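Local coordinates for protein type III effector HopA1 (Pseudomonas syringae pv. tomato str. DC3000, PDB 4RSX) that probably acts in host plant cells as a type III secreted effector of undetermined biochemical activity, of which this chain is the C-terminal part, at residues H12-Q17 with M27-I32; D211-G214 with A220-I223. All coordinates share one frame; numbering follows the deposited sequence.

Contact 1. Residues H12-Q17 with M27-I32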
ATOM      1  N   HIS A  12     -13.600   6.649  11.320  1.00 13.32           N
ATOM      2  CA  HIS A  12     -14.887   7.248  11.663  1.00 17.69           C
ATOM      3  C   HIS A  12     -15.107   8.610  10.983  1.00 16.10           C
ATOM      4  O   HIS A  12     -16.193   8.888  10.470  1.00 15.69           O
ATOM      5  CB  HIS A  12     -15.050   7.361  13.184  1.00 19.70           C
ATOM      6  CG  HIS A  12     -16.409   7.817  13.606  1.00 27.07           C
ATOM      7  ND1 HIS A  12     -17.425   6.941  13.926  1.00 27.56           N
ATOM      8  CD2 HIS A  12     -16.933   9.061  13.735  1.00 32.95           C
ATOM      9  CE1 HIS A  12     -18.508   7.625  14.253  1.00 26.34           C
ATOM     10  NE2 HIS A  12     -18.237   8.911  14.144  1.00 32.28           N
ATOM     11  N   GLU A  13     -14.078   9.452  10.969  1.00 16.53           N
ATOM     12  CA  GLU A  13     -14.155  10.732  10.247  1.00 18.94           C
ATOM     13  C   GLU A  13     -14.532  10.559   8.766  1.00 22.18           C
ATOM     14  O   GLU A  13     -15.438  11.233   8.255  1.00 18.56           O
ATOM     15  CB  GLU A  13     -12.835  11.508  10.362  1.00 19.39           C
ATOM     16  CG  GLU A  13     -12.833  12.809   9.547  1.00 25.72           C
ATOM     17  CD  GLU A  13     -13.962  13.755   9.955  1.00 25.26           C
ATOM     18  OE1 GLU A  13     -14.339  13.753  11.146  1.00 27.08           O
ATOM     19  OE2 GLU A  13     -14.483  14.502   9.090  1.00 27.56           O
ATOM     20  N   TRP A  14     -13.817   9.651   8.094  1.00 15.95           N
ATOM     21  CA  TRP A  14     -14.079   9.277   6.705  1.00 14.06           C
ATOM     22  C   TRP A  14     -15.562   8.932   6.554  1.00 16.48           C
ATOM     23  O   TRP A  14     -16.251   9.432   5.647  1.00 14.22           O
ATOM     24  CB  TRP A  14     -13.203   8.058   6.360  1.00 11.53           C
ATOM     25  CG  TRP A  14     -13.362   7.482   4.975  1.00 13.47           C
ATOM     26  CD1 TRP A  14     -14.098   7.995   3.943  1.00 15.32           C
ATOM     27  CD2 TRP A  14     -12.747   6.277   4.467  1.00 13.64           C
ATOM     28  NE1 TRP A  14     -13.982   7.186   2.835  1.00 14.99           N
ATOM     29  CE2 TRP A  14     -13.162   6.131   3.128  1.00 12.99           C
ATOM     30  CE3 TRP A  14     -11.886   5.318   5.023  1.00 10.63           C
ATOM     31  CZ2 TRP A  14     -12.747   5.052   2.327  1.00 13.42           C
ATOM     32  CZ3 TRP A  14     -11.479   4.246   4.229  1.00 12.72           C
ATOM     33  CH2 TRP A  14     -11.913   4.122   2.893  1.00  9.99           C
ATOM     34  N   ALA A  15     -16.032   8.074   7.461  1.00 13.58           N
ATOM     35  CA  ALA A  15     -17.402   7.588   7.460  1.00 12.63           C
ATOM     36  C   ALA A  15     -18.410   8.728   7.652  1.00 15.07           C
ATOM     37  O   ALA A  15     -19.485   8.708   7.046  1.00 13.79           O
ATOM     38  CB  ALA A  15     -17.575   6.526   8.534  1.00 11.04           C
ATOM     39  N   LYS A  16     -18.071   9.710   8.487  1.00 14.96           N
ATOM     40  CA  LYS A  16     -18.964  10.860   8.702  1.00 21.57           C
ATOM     41  C   LYS A  16     -19.070  11.723   7.450  1.00 18.77           C
ATOM     42  O   LYS A  16     -20.153  12.202   7.103  1.00 20.96           O
ATOM     43  CB  LYS A  16     -18.503  11.717   9.883  1.00 17.57           C
ATOM     44  CG  LYS A  16     -18.512  10.999  11.214  1.00 21.06           C
ATOM     45  CD  LYS A  16     -19.869  10.337  11.493  1.00 24.02           C
ATOM     46  CE  LYS A  16     -20.878  11.284  12.139  1.00 24.05           C
ATOM     47  NZ  LYS A  16     -21.967  10.517  12.849  1.00 22.56           N
ATOM     48  N   GLN A  17     -17.950  11.903   6.758  1.00 21.06           N
ATOM     49  CA  GLN A  17     -17.977  12.630   5.488  1.00 24.79           C
ATOM     50  C   GLN A  17     -18.804  11.883   4.443  1.00 23.06           C
ATOM     51  O   GLN A  17     -19.503  12.508   3.648  1.00 23.91           O
ATOM     52  CB  GLN A  17     -16.558  12.901   4.977  1.00 20.73           C
ATOM     53  CG  GLN A  17     -15.670  13.602   5.989  1.00 25.25           C
ATOM     54  CD  GLN A  17     -14.292  13.908   5.428  1.00 31.70           C
ATOM     55  OE1 GLN A  17     -14.080  13.872   4.211  1.00 30.88           O
ATOM     56  NE2 GLN A  17     -13.346  14.217   6.316  1.00 30.95           N
ATOM     57  N   MET A  27     -18.164   4.053  -4.870  1.00 22.89           N
ATOM     58  CA  MET A  27     -17.133   4.862  -5.520  1.00 26.91           C
ATOM     59  C   MET A  27     -17.000   6.266  -4.906  1.00 24.13           C
ATOM     60  O   MET A  27     -15.882   6.775  -4.741  1.00 24.86           O
ATOM     61  CB  MET A  27     -17.405   4.968  -7.022  1.00 28.68           C
ATOM     62  CG  MET A  27     -16.250   5.527  -7.830  1.00 32.30           C
ATOM     63  SD  MET A  27     -14.769   4.497  -7.701  1.00 45.66           S
ATOM     64  CE  MET A  27     -15.422   2.901  -8.175  1.00 32.30           C
ATOM     65  N   ASP A  28     -18.130   6.885  -4.566  1.00 24.14           N
ATOM     66  CA  ASP A  28     -18.103   8.180  -3.890  1.00 24.36           C
ATOM     67  C   ASP A  28     -17.307   8.057  -2.598  1.00 25.58           C
ATOM     68  O   ASP A  28     -16.371   8.828  -2.348  1.00 24.24           O
ATOM     69  CB  ASP A  28     -19.520   8.647  -3.547  1.00 29.84           C
ATOM     70  CG  ASP A  28     -20.299   9.086  -4.760  1.00 33.55           C
ATOM     71  OD1 ASP A  28     -19.667   9.579  -5.720  1.00 32.11           O
ATOM     72  OD2 ASP A  28     -21.543   8.935  -4.744  1.00 34.94           O
ATOM     73  N   ILE A  29     -17.684   7.068  -1.790  1.00 17.38           N
ATOM     74  CA  ILE A  29     -17.030   6.828  -0.518  1.00 17.70           C
ATOM     75  C   ILE A  29     -15.543   6.611  -0.743  1.00 18.91           C
ATOM     76  O   ILE A  29     -14.714   7.168  -0.026  1.00 18.14           O
ATOM     77  CB  ILE A  29     -17.668   5.632   0.206  1.00 16.00           C
ATOM     78  CG1 ILE A  29     -19.137   5.954   0.504  1.00 14.83           C
ATOM     79  CG2 ILE A  29     -16.889   5.283   1.474  1.00 11.67           C
ATOM     80  CD1 ILE A  29     -19.953   4.774   0.961  1.00 17.45           C
ATOM     81  N   TYR A  30     -15.216   5.847  -1.780  1.00 23.67           N
ATOM     82  CA  TYR A  30     -13.831   5.545  -2.130  1.00 21.75           C
ATOM     83  C   TYR A  30     -13.013   6.785  -2.557  1.00 23.92           C
ATOM     84  O   TYR A  30     -11.812   6.892  -2.240  1.00 22.14           O
ATOM     85  CB  TYR A  30     -13.824   4.482  -3.233  1.00 20.34           C
ATOM     86  CG  TYR A  30     -12.457   4.134  -3.751  1.00 23.55           C
ATOM     87  CD1 TYR A  30     -11.487   3.608  -2.903  1.00 19.32           C
ATOM     88  CD2 TYR A  30     -12.135   4.314  -5.094  1.00 25.63           C
ATOM     89  CE1 TYR A  30     -10.225   3.279  -3.374  1.00 21.64           C
ATOM     90  CE2 TYR A  30     -10.875   3.984  -5.582  1.00 27.36           C
ATOM     91  CZ  TYR A  30      -9.925   3.462  -4.718  1.00 30.57           C
ATOM     92  OH  TYR A  30      -8.671   3.143  -5.195  1.00 33.12           O
ATOM     93  N   LYS A  31     -13.648   7.712  -3.277  1.00 22.51           N
ATOM     94  CA  LYS A  31     -12.936   8.901  -3.748  1.00 24.64           C
ATOM     95  C   LYS A  31     -12.450   9.785  -2.602  1.00 22.69           C
ATOM     96  O   LYS A  31     -11.428  10.452  -2.736  1.00 25.52           O
ATOM     97  CB  LYS A  31     -13.784   9.707  -4.734  1.00 30.35           C
ATOM     98  CG  LYS A  31     -13.878   9.070  -6.133  1.00 36.98           C
ATOM     99  CD  LYS A  31     -14.766   9.907  -7.070  1.00 41.58           C
ATOM    100  CE  LYS A  31     -14.925   9.232  -8.433  1.00 51.48           C
ATOM    101  NZ  LYS A  31     -16.099   9.761  -9.193  1.00 46.59           N
ATOM    102  N   ILE A  32     -13.170   9.776  -1.479  1.00 17.36           N
ATOM    103  CA  ILE A  32     -12.713  10.488  -0.282  1.00 21.83           C
ATOM    104  C   ILE A  32     -11.355   9.960   0.201  1.00 18.05           C
ATOM    105  O   ILE A  32     -10.479  10.740   0.574  1.00 17.74           O
ATOM    106  CB  ILE A  32     -13.731  10.414   0.870  1.00 20.40           C
ATOM    107  CG1 ILE A  32     -15.093  10.958   0.420  1.00 17.46           C
ATOM    108  CG2 ILE A  32     -13.222  11.195   2.070  1.00 16.35           C
ATOM    109  CD1 ILE A  32     -16.226  10.586   1.353  1.00 13.57           C
TER
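The indole nitrogen NE1 of W14 donates to the backbone carbonyl oxygen of I29, W14 NE1 and I29 O lying 3.0 Å apart. The bond is fairly straight, with an N-H...O angle of 157°, and the oxygen lies close to the ring plane, at the ring edge. Relative to the I29 carbonyl, however, NE1 stands above its plane rather than on a lone pair. The torsion of W14 explains the reach: CG is anti to the backbone N (chi1 178°), which brings the indole to the neighbouring helix although the side chain does not start out directed at it. The I29 carbonyl, which also receives a weak backbone bond from the amide N of I32, thereby takes a side-chain donor as well. Helices 2-19 and 26-35 are consecutive and joined by a short loop, a splayed helical hairpin whose local axes approach to 9.9 Å at 133°, so they run roughly antiparallel. The nearest backbone points are W14 CA and I32 CA, 7.2 Å apart. Methyl groups frame the polar bond: I29 CG2 comes to 3.7 Å from W14 NE1, its side chain crossing that of W14 at about a right angle, and I32 CG2 lies 3.8 Å from W14 CD1. The same I32 methyl touches the amide of Q17, with I32 CG2 and Q17 OE1 3.5 Å apart. On its nitrogen side that amide is held by E13, since Q17 NE2 donates to the anti lone pair of E13 OE2, nearly in the amide plane; this bond should limit rotation of the amide. Further along helix 26-35, the ring of Y33 meets that of W14 with the planes inclined, while R219 and I223 of helix 215-228 also pack on W14.

Contact 2. Residues D211-G214 with A220-I223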
ATOM      1  N   ASP A 211      -8.456 -11.198  -0.380  1.00 27.72           N
ATOM      2  CA  ASP A 211      -8.923  -9.947  -0.990  1.00 24.75           C
ATOM      3  C   ASP A 211      -7.872  -9.287  -1.889  1.00 28.72           C
ATOM      4  O   ASP A 211      -6.678  -9.296  -1.581  1.00 34.64           O
ATOM      5  CB  ASP A 211      -9.351  -8.966   0.099  1.00 23.93           C
ATOM      6  CG  ASP A 211     -10.171  -7.802  -0.434  1.00 30.32           C
ATOM      7  OD1 ASP A 211     -10.156  -7.523  -1.660  1.00 30.21           O
ATOM      8  OD2 ASP A 211     -10.829  -7.143   0.399  1.00 33.45           O
ATOM      9  N   THR A 212      -8.331  -8.728  -3.006  1.00 42.92           N
ATOM     10  CA  THR A 212      -7.464  -7.984  -3.923  1.00 52.07           C
ATOM     11  C   THR A 212      -8.141  -6.698  -4.418  1.00 50.74           C
ATOM     12  O   THR A 212      -7.677  -6.067  -5.370  1.00 52.44           O
ATOM     13  CB  THR A 212      -7.011  -8.846  -5.140  1.00 55.41           C
ATOM     14  OG1 THR A 212      -8.139  -9.552  -5.688  1.00 51.70           O
ATOM     15  CG2 THR A 212      -5.917  -9.838  -4.724  1.00 45.80           C
ATOM     16  N   ARG A 213      -9.240  -6.320  -3.770  1.00 38.74           N
ATOM     17  CA  ARG A 213      -9.878  -5.034  -4.036  1.00 40.45           C
ATOM     18  C   ARG A 213      -8.966  -3.845  -3.681  1.00 37.47           C
ATOM     19  O   ARG A 213      -9.112  -2.756  -4.254  1.00 33.70           O
ATOM     20  CB  ARG A 213     -11.165  -4.908  -3.217  1.00 36.09           C
ATOM     21  CG  ARG A 213     -12.449  -5.295  -3.925  1.00 39.28           C
ATOM     22  CD  ARG A 213     -13.568  -5.258  -2.910  1.00 32.54           C
ATOM     23  NE  ARG A 213     -13.153  -6.022  -1.732  1.00 36.93           N
ATOM     24  CZ  ARG A 213     -13.803  -6.072  -0.567  1.00 39.16           C
ATOM     25  NH1 ARG A 213     -14.938  -5.391  -0.381  1.00 32.66           N
ATOM     26  NH2 ARG A 213     -13.309  -6.817   0.424  1.00 32.20           N
ATOM     27  N   GLY A 214      -8.048  -4.043  -2.731  1.00 24.28           N
ATOM     28  CA  GLY A 214      -7.237  -2.944  -2.221  1.00 23.24           C
ATOM     29  C   GLY A 214      -7.799  -2.323  -0.940  1.00 20.09           C
ATOM     30  O   GLY A 214      -9.010  -2.315  -0.715  1.00 15.77           O
ATOM     31  N   ALA A 220     -13.930   1.193   2.190  1.00  9.67           N
ATOM     32  CA  ALA A 220     -15.017   2.022   1.662  1.00 11.82           C
ATOM     33  C   ALA A 220     -16.315   1.230   1.742  1.00 13.94           C
ATOM     34  O   ALA A 220     -17.385   1.771   2.078  1.00 13.79           O
ATOM     35  CB  ALA A 220     -14.738   2.438   0.206  1.00 11.50           C
ATOM     36  N   GLU A 221     -16.212  -0.064   1.448  1.00 12.62           N
ATOM     37  CA  GLU A 221     -17.394  -0.908   1.348  1.00 16.09           C
ATOM     38  C   GLU A 221     -17.951  -1.291   2.718  1.00 15.09           C
ATOM     39  O   GLU A 221     -19.159  -1.467   2.877  1.00 17.08           O
ATOM     40  CB  GLU A 221     -17.137  -2.102   0.402  1.00 17.70           C
ATOM     41  CG  GLU A 221     -17.110  -1.621  -1.072  1.00 19.00           C
ATOM     42  CD  GLU A 221     -16.619  -2.661  -2.078  1.00 26.24           C
ATOM     43  OE1 GLU A 221     -16.863  -2.472  -3.297  1.00 26.55           O
ATOM     44  OE2 GLU A 221     -15.983  -3.656  -1.664  1.00 29.51           O
ATOM     45  N   VAL A 222     -17.073  -1.374   3.718  1.00 15.73           N
ATOM     46  CA  VAL A 222     -17.517  -1.502   5.103  1.00 13.06           C
ATOM     47  C   VAL A 222     -18.425  -0.305   5.462  1.00 16.07           C
ATOM     48  O   VAL A 222     -19.478  -0.466   6.106  1.00 14.10           O
ATOM     49  CB  VAL A 222     -16.308  -1.559   6.074  1.00 13.77           C
ATOM     50  CG1 VAL A 222     -16.757  -1.430   7.518  1.00  9.60           C
ATOM     51  CG2 VAL A 222     -15.517  -2.847   5.878  1.00 11.77           C
ATOM     52  N   ILE A 223     -18.011   0.888   5.042  1.00 10.02           N
ATOM     53  CA  ILE A 223     -18.766   2.104   5.335  1.00 14.77           C
ATOM     54  C   ILE A 223     -20.134   2.088   4.647  1.00 12.53           C
ATOM     55  O   ILE A 223     -21.142   2.446   5.262  1.00 13.67           O
ATOM     56  CB  ILE A 223     -17.987   3.370   4.904  1.00 17.39           C
ATOM     57  CG1 ILE A 223     -16.743   3.559   5.778  1.00 11.10           C
ATOM     58  CG2 ILE A 223     -18.878   4.614   4.996  1.00 12.44           C
ATOM     59  CD1 ILE A 223     -15.796   4.627   5.255  1.00 10.48           C
TER
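R213 and E221 face each other across a wide backbone gap, their CA atoms 10.1 Å apart, so the contact is made by the ends of two long side chains. From the extended E221 chain, OE2 meets R213 NH1 at the edge of the guanidinium, near its plane, in a salt bridge. The modelled separation of R213 NH1 and E221 OE2 is 2.4 Å, too short to be taken literally. The guanidinium and carboxylate planes are turned 35° apart, so the two groups are not coplanar, and E221 OE2 also lies 3.2 Å from R213 CD. The loop leading into helix 215-228 supplies the rest of the geometry: D211 OD1 accepts from the backbone N of R213 at 2.6 Å, closing an Asx turn, while G214 occupies the N-cap position of the helix. With OD1 tied to the backbone, D211 turns OD2 to R213 NH2 in a second salt bridge, the nitrogen coming from above the carboxylate plane; R213 NE makes a weak bond to D211 OD1 as well. D211 OD2 and E221 OE2 are 6.6 Å apart, and the guanidinium they share probably offsets their mutual repulsion. The bend of the arginine at chi3 (-50°) turns its guanidinium so that an edge faces the D211 carboxylate, completing a D211-R213-E221 network at the surface. E221 is shared further, its OE1 forming a salt bridge with R26 NH1.

Contact 1 and contact 2 lie on the same side of the chain's centre, their own centres about 12 Å apart, and meet through helix 215-228. The buried face of A220-I223 packs against both helices of contact 1: W14 CD2 approaches I223 CD1 at 3.6 Å, and I29 CG2 approaches A220 O at 3.6 Å. On helix 26-35, Y30 N also comes to 4.0 Å from A220 CB. E221 points toward the other side, to the loop after strand 202-207, while its salt bridge to R26 ties contact 2 to the helix carrying M27-I32. Contact 1 is partly buried helix packing, whereas contact 2 is a surface charge network.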